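Long-range contact in putative lipase/esterase (Lactobacillus plantarum WCFS1, PDB 3BXP), which probably hydrolyses carboxylic ester bonds as a serine hydrolase of the alpha/beta-hydrolase superfamily, its natural substrate being unassigned: residues H67-L75 against A86-I97. Numbering follows the deposited sequence.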
ATOM      1  N   HIS B  67       3.694  -4.384  25.606  1.00 19.41           N
ATOM      2  CA  HIS B  67       3.800  -5.804  25.953  1.00 19.62           C
ATOM      3  C   HIS B  67       3.582  -6.635  24.672  1.00 19.38           C
ATOM      4  O   HIS B  67       2.973  -6.123  23.723  1.00 19.59           O
ATOM      5  CB  HIS B  67       2.686  -6.179  26.876  1.00 17.70           C
ATOM      6  CG  HIS B  67       2.647  -5.476  28.178  1.00 18.86           C
ATOM      7  ND1 HIS B  67       3.643  -5.584  29.122  1.00 19.48           N
ATOM      8  CD2 HIS B  67       1.666  -4.721  28.731  1.00 20.79           C
ATOM      9  CE1 HIS B  67       3.266  -4.925  30.210  1.00 20.77           C
ATOM     10  NE2 HIS B  67       2.071  -4.399  29.999  1.00 19.14           N
ATOM     11  N   THR B  68       4.086  -7.875  24.659  1.00 18.48           N
ATOM     12  CA  THR B  68       3.718  -8.772  23.574  1.00 18.33           C
ATOM     13  C   THR B  68       3.396 -10.136  24.085  1.00 21.73           C
ATOM     14  O   THR B  68       3.952 -10.598  25.064  1.00 19.91           O
ATOM     15  CB  THR B  68       4.785  -8.814  22.482  1.00 24.59           C
ATOM     16  OG1 THR B  68       5.981  -9.430  22.971  1.00 26.66           O
ATOM     17  CG2 THR B  68       5.065  -7.407  21.979  1.00 21.77           C
ATOM     18  N   VAL B  69       2.460 -10.792  23.401  1.00 19.34           N
ATOM     19  CA  VAL B  69       2.111 -12.208  23.707  1.00 21.46           C
ATOM     20  C   VAL B  69       2.141 -12.934  22.383  1.00 23.56           C
ATOM     21  O   VAL B  69       1.571 -12.449  21.402  1.00 21.76           O
ATOM     22  CB  VAL B  69       0.695 -12.356  24.355  1.00 20.00           C
ATOM     23  CG1 VAL B  69       0.200 -13.869  24.437  1.00 24.33           C
ATOM     24  CG2 VAL B  69       0.635 -11.692  25.779  1.00 21.33           C
ATOM     25  N   VAL B  70       2.810 -14.081  22.334  1.00 20.90           N
ATOM     26  CA  VAL B  70       2.782 -14.928  21.136  1.00 23.27           C
ATOM     27  C   VAL B  70       1.838 -16.067  21.378  1.00 21.80           C
ATOM     28  O   VAL B  70       1.927 -16.714  22.416  1.00 20.93           O
ATOM     29  CB  VAL B  70       4.209 -15.435  20.776  1.00 24.98           C
ATOM     30  CG1 VAL B  70       4.122 -16.377  19.546  1.00 20.86           C
ATOM     31  CG2 VAL B  70       5.172 -14.217  20.508  1.00 26.64           C
ATOM     32  N   LEU B  71       0.891 -16.230  20.444  1.00 18.87           N
ATOM     33  CA  LEU B  71      -0.218 -17.186  20.493  1.00 18.42           C
ATOM     34  C   LEU B  71       0.026 -18.280  19.467  1.00 23.21           C
ATOM     35  O   LEU B  71      -0.032 -18.038  18.281  1.00 21.46           O
ATOM     36  CB  LEU B  71      -1.545 -16.502  20.214  1.00 20.58           C
ATOM     37  CG  LEU B  71      -2.676 -17.535  19.908  1.00 18.43           C
ATOM     38  CD1 LEU B  71      -2.915 -18.579  20.994  1.00 24.36           C
ATOM     39  CD2 LEU B  71      -3.933 -16.697  19.559  1.00 22.52           C
ATOM     40  N   ASN B  72       0.374 -19.471  19.942  1.00 20.59           N
ATOM     41  CA  ASN B  72       0.568 -20.613  19.089  1.00 20.44           C
ATOM     42  C   ASN B  72      -0.754 -21.327  18.832  1.00 20.08           C
ATOM     43  O   ASN B  72      -1.067 -22.257  19.480  1.00 22.10           O
ATOM     44  CB  ASN B  72       1.593 -21.544  19.738  1.00 22.68           C
ATOM     45  CG  ASN B  72       3.065 -21.179  19.415  1.00 30.05           C
ATOM     46  OD1 ASN B  72       3.389 -20.183  18.764  1.00 23.79           O
ATOM     47  ND2 ASN B  72       3.961 -22.055  19.840  1.00 41.20           N
ATOM     48  N   TYR B  73      -1.506 -20.815  17.884  1.00 19.56           N
ATOM     49  CA  TYR B  73      -2.900 -21.223  17.610  1.00 20.01           C
ATOM     50  C   TYR B  73      -2.920 -22.636  16.998  1.00 22.32           C
ATOM     51  O   TYR B  73      -1.922 -23.160  16.487  1.00 21.11           O
ATOM     52  CB  TYR B  73      -3.592 -20.161  16.718  1.00 19.96           C
ATOM     53  CG  TYR B  73      -2.788 -19.961  15.469  1.00 19.13           C
ATOM     54  CD1 TYR B  73      -2.881 -20.873  14.435  1.00 18.90           C
ATOM     55  CD2 TYR B  73      -1.878 -18.898  15.337  1.00 20.28           C
ATOM     56  CE1 TYR B  73      -2.099 -20.764  13.274  1.00 20.72           C
ATOM     57  CE2 TYR B  73      -1.067 -18.786  14.187  1.00 20.10           C
ATOM     58  CZ  TYR B  73      -1.175 -19.719  13.172  1.00 21.23           C
ATOM     59  OH  TYR B  73      -0.348 -19.620  12.060  1.00 22.13           O
ATOM     60  N   GLN B  74      -4.100 -23.234  17.021  1.00 19.96           N
ATOM     61  CA  GLN B  74      -4.303 -24.574  16.487  1.00 20.66           C
ATOM     62  C   GLN B  74      -3.730 -24.771  15.095  1.00 20.51           C
ATOM     63  O   GLN B  74      -4.036 -24.019  14.152  1.00 20.57           O
ATOM     64  CB  GLN B  74      -5.806 -24.824  16.429  1.00 20.71           C
ATOM     65  CG  GLN B  74      -6.205 -26.195  16.133  1.00 18.91           C
ATOM     66  CD  GLN B  74      -5.738 -27.153  17.179  1.00 24.36           C
ATOM     67  OE1 GLN B  74      -6.070 -27.007  18.346  1.00 26.42           O
ATOM     68  NE2 GLN B  74      -4.960 -28.151  16.776  1.00 27.23           N
ATOM     69  N   LEU B  75      -3.038 -25.891  14.920  1.00 20.10           N
ATOM     70  CA  LEU B  75      -2.498 -26.273  13.613  1.00 19.34           C
ATOM     71  C   LEU B  75      -3.218 -27.535  13.138  1.00 21.09           C
ATOM     72  O   LEU B  75      -4.044 -28.130  13.869  1.00 20.15           O
ATOM     73  CB  LEU B  75      -1.014 -26.612  13.732  1.00 17.93           C
ATOM     74  CG  LEU B  75      -0.128 -25.506  14.266  1.00 16.99           C
ATOM     75  CD1 LEU B  75       1.294 -26.026  14.473  1.00 19.25           C
ATOM     76  CD2 LEU B  75      -0.244 -24.306  13.299  1.00 17.21           C
ATOM     77  N   ALA B  86      -8.994 -21.991  16.436  1.00 19.28           N
ATOM     78  CA  ALA B  86      -8.045 -20.877  16.531  1.00 17.56           C
ATOM     79  C   ALA B  86      -8.724 -19.570  16.954  1.00 21.04           C
ATOM     80  O   ALA B  86      -8.112 -18.792  17.663  1.00 21.29           O
ATOM     81  CB  ALA B  86      -7.258 -20.677  15.210  1.00 18.11           C
ATOM     82  N   LEU B  87      -9.932 -19.329  16.475  1.00 20.26           N
ATOM     83  CA  LEU B  87     -10.722 -18.123  16.806  1.00 18.86           C
ATOM     84  C   LEU B  87     -11.069 -18.074  18.315  1.00 19.98           C
ATOM     85  O   LEU B  87     -10.894 -17.049  18.979  1.00 19.35           O
ATOM     86  CB  LEU B  87     -12.009 -18.057  15.971  1.00 19.85           C
ATOM     87  CG  LEU B  87     -11.872 -17.946  14.474  1.00 21.28           C
ATOM     88  CD1 LEU B  87     -13.243 -18.102  13.830  1.00 22.28           C
ATOM     89  CD2 LEU B  87     -11.221 -16.622  14.072  1.00 23.28           C
ATOM     90  N   GLN B  88     -11.472 -19.226  18.849  1.00 23.37           N
ATOM     91  CA  GLN B  88     -11.799 -19.399  20.285  1.00 21.41           C
ATOM     92  C   GLN B  88     -10.549 -19.188  21.141  1.00 21.25           C
ATOM     93  O   GLN B  88     -10.580 -18.487  22.152  1.00 20.38           O
ATOM     94  CB  GLN B  88     -12.483 -20.760  20.512  1.00 20.99           C
ATOM     95  CG  GLN B  88     -13.830 -20.826  19.793  1.00 20.08           C
ATOM     96  CD  GLN B  88     -14.449 -22.208  19.561  1.00 22.78           C
ATOM     97  OE1 GLN B  88     -13.809 -23.245  19.617  1.00 27.42           O
ATOM     98  NE2 GLN B  88     -15.722 -22.191  19.212  1.00 36.40           N
ATOM     99  N   GLN B  89      -9.417 -19.725  20.678  1.00 20.42           N
ATOM    100  CA  GLN B  89      -8.131 -19.567  21.389  1.00 17.68           C
ATOM    101  C   GLN B  89      -7.642 -18.123  21.408  1.00 20.42           C
ATOM    102  O   GLN B  89      -7.109 -17.659  22.397  1.00 19.68           O
ATOM    103  CB  GLN B  89      -7.071 -20.447  20.743  1.00 21.09           C
ATOM    104  CG  GLN B  89      -7.332 -21.934  20.841  1.00 21.85           C
ATOM    105  CD  GLN B  89      -6.416 -22.793  19.959  1.00 20.71           C
ATOM    106  OE1 GLN B  89      -5.878 -22.358  18.914  1.00 19.58           O
ATOM    107  NE2 GLN B  89      -6.248 -24.054  20.382  1.00 19.19           N
ATOM    108  N   LEU B  90      -7.841 -17.426  20.307  1.00 23.13           N
ATOM    109  CA  LEU B  90      -7.452 -16.026  20.230  1.00 18.90           C
ATOM    110  C   LEU B  90      -8.390 -15.241  21.188  1.00 20.18           C
ATOM    111  O   LEU B  90      -7.944 -14.406  21.949  1.00 19.95           O
ATOM    112  CB  LEU B  90      -7.542 -15.526  18.809  1.00 19.87           C
ATOM    113  CG  LEU B  90      -7.220 -14.061  18.508  1.00 16.27           C
ATOM    114  CD1 LEU B  90      -5.981 -13.530  19.286  1.00 22.63           C
ATOM    115  CD2 LEU B  90      -7.058 -13.859  16.992  1.00 19.11           C
ATOM    116  N   GLY B  91      -9.680 -15.550  21.154  1.00 19.51           N
ATOM    117  CA  GLY B  91     -10.594 -14.977  22.134  1.00 20.65           C
ATOM    118  C   GLY B  91     -10.229 -15.272  23.593  1.00 21.20           C
ATOM    119  O   GLY B  91     -10.345 -14.388  24.474  1.00 18.86           O
ATOM    120  N   ALA B  92      -9.875 -16.532  23.862  1.00 20.92           N
ATOM    121  CA  ALA B  92      -9.450 -16.961  25.188  1.00 21.68           C
ATOM    122  C   ALA B  92      -8.155 -16.241  25.628  1.00 17.82           C
ATOM    123  O   ALA B  92      -7.956 -15.981  26.807  1.00 19.69           O
ATOM    124  CB  ALA B  92      -9.288 -18.481  25.249  1.00 21.26           C
ATOM    125  N   THR B  93      -7.293 -15.916  24.666  1.00 21.81           N
ATOM    126  CA  THR B  93      -5.998 -15.262  24.957  1.00 21.80           C
ATOM    127  C   THR B  93      -6.238 -13.787  25.315  1.00 19.86           C
ATOM    128  O   THR B  93      -5.590 -13.204  26.235  1.00 19.73           O
ATOM    129  CB  THR B  93      -5.012 -15.411  23.758  1.00 22.83           C
ATOM    130  OG1 THR B  93      -4.830 -16.793  23.436  1.00 19.97           O
ATOM    131  CG2 THR B  93      -3.659 -14.776  24.066  1.00 21.15           C
ATOM    132  N   ILE B  94      -7.109 -13.164  24.551  1.00 18.62           N
ATOM    133  CA  ILE B  94      -7.528 -11.811  24.863  1.00 19.58           C
ATOM    134  C   ILE B  94      -8.151 -11.785  26.282  1.00 19.85           C
ATOM    135  O   ILE B  94      -7.809 -10.933  27.128  1.00 19.94           O
ATOM    136  CB  ILE B  94      -8.521 -11.252  23.826  1.00 16.09           C
ATOM    137  CG1 ILE B  94      -7.813 -11.013  22.458  1.00 20.02           C
ATOM    138  CG2 ILE B  94      -9.131  -9.970  24.351  1.00 22.34           C
ATOM    139  CD1 ILE B  94      -8.789 -10.820  21.258  1.00 21.42           C
ATOM    140  N   ASP B  95      -9.036 -12.726  26.560  1.00 17.81           N
ATOM    141  CA  ASP B  95      -9.612 -12.833  27.911  1.00 18.37           C
ATOM    142  C   ASP B  95      -8.537 -13.012  28.977  1.00 20.13           C
ATOM    143  O   ASP B  95      -8.455 -12.288  29.970  1.00 20.66           O
ATOM    144  CB  ASP B  95     -10.573 -14.008  27.922  1.00 17.14           C
ATOM    145  CG  ASP B  95     -11.357 -14.132  29.206  1.00 24.15           C
ATOM    146  OD1 ASP B  95     -10.725 -14.416  30.206  1.00 22.12           O
ATOM    147  OD2 ASP B  95     -12.589 -14.021  29.206  1.00 20.51           O
ATOM    148  N   TRP B  96      -7.620 -13.937  28.725  1.00 21.58           N
ATOM    149  CA  TRP B  96      -6.537 -14.149  29.691  1.00 18.33           C
ATOM    150  C   TRP B  96      -5.736 -12.859  29.962  1.00 16.22           C
ATOM    151  O   TRP B  96      -5.453 -12.486  31.107  1.00 19.45           O
ATOM    152  CB  TRP B  96      -5.636 -15.298  29.234  1.00 20.76           C
ATOM    153  CG  TRP B  96      -4.549 -15.586  30.205  1.00 19.98           C
ATOM    154  CD1 TRP B  96      -4.641 -16.310  31.381  1.00 21.99           C
ATOM    155  CD2 TRP B  96      -3.177 -15.160  30.101  1.00 20.77           C
ATOM    156  NE1 TRP B  96      -3.400 -16.350  31.992  1.00 22.62           N
ATOM    157  CE2 TRP B  96      -2.499 -15.651  31.233  1.00 24.66           C
ATOM    158  CE3 TRP B  96      -2.455 -14.417  29.143  1.00 21.10           C
ATOM    159  CZ2 TRP B  96      -1.125 -15.421  31.437  1.00 22.73           C
ATOM    160  CZ3 TRP B  96      -1.098 -14.183  29.364  1.00 21.19           C
ATOM    161  CH2 TRP B  96      -0.458 -14.690  30.501  1.00 24.84           C
ATOM    162  N   ILE B  97      -5.434 -12.120  28.900  1.00 19.93           N
ATOM    163  CA  ILE B  97      -4.704 -10.857  29.036  1.00 17.30           C
ATOM    164  C   ILE B  97      -5.479  -9.926  29.962  1.00 18.58           C
ATOM    165  O   ILE B  97      -4.871  -9.277  30.801  1.00 18.65           O
ATOM    166  CB  ILE B  97      -4.440 -10.211  27.657  1.00 16.79           C
ATOM    167  CG1 ILE B  97      -3.317 -10.993  26.920  1.00 21.96           C
ATOM    168  CG2 ILE B  97      -4.112  -8.725  27.793  1.00 18.31           C
ATOM    169  CD1 ILE B  97      -3.238 -10.788  25.437  1.00 22.22           C
TER
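Gln74 and Gln89 make the one hydrogen bond across this contact: the backbone N of Gln74 lies 2.7 Å from Gln89 OE1. The donor sits in the carbonyl plane on a lone pair, with an N-H...O angle of 148°. Gln89 stretches out past CG and carries its amide to the loop after the strand, where OE1 lies 3.4 Å from Tyr73 CA. The other end of that amide, NE2, bonds to His14 O, which fixes the group's rotation. A leucine at Gln89 would probably leave the buried Gln74 N without this acceptor and His14 O without this donor.

The rest of the interface is mostly apolar. Leu71 CD2 rests on the helix backbone, 3.6 Å from Leu90 CA, while its side chain lies roughly perpendicular to that of Leu90. Its other methyl, CD1, meets Thr93 OG1 at 3.6 Å; that hydroxyl (OG1) hydrogen-bonds within the helix to Gln89 O at 2.7 Å. With OG1 opposite the carbonyl carbon (chi1 -56°), CG2 falls opposite the backbone N and meets Val69 CG1 at 4.0 Å. Val69 CG2 meets Ile97 CD1, and beside the Gln89 amide Tyr73 CB meets Ala86 CB.

The axes of 67-72 and 86-97 come within 9.6 Å and run nearly antiparallel, at 154°, as the first half of a beta-alpha-beta crossover to strand 110-116, with strand 35-41 between. Phe16 of strand 16-23 and Ile39 of strand 35-41 extend the helix's floor; Tyr126 of helix 118-129 touches Leu90, and Tyr73, its OH hydrogen-bonded to Pro42 O, touches Ala118 within the probable nucleophile elbow.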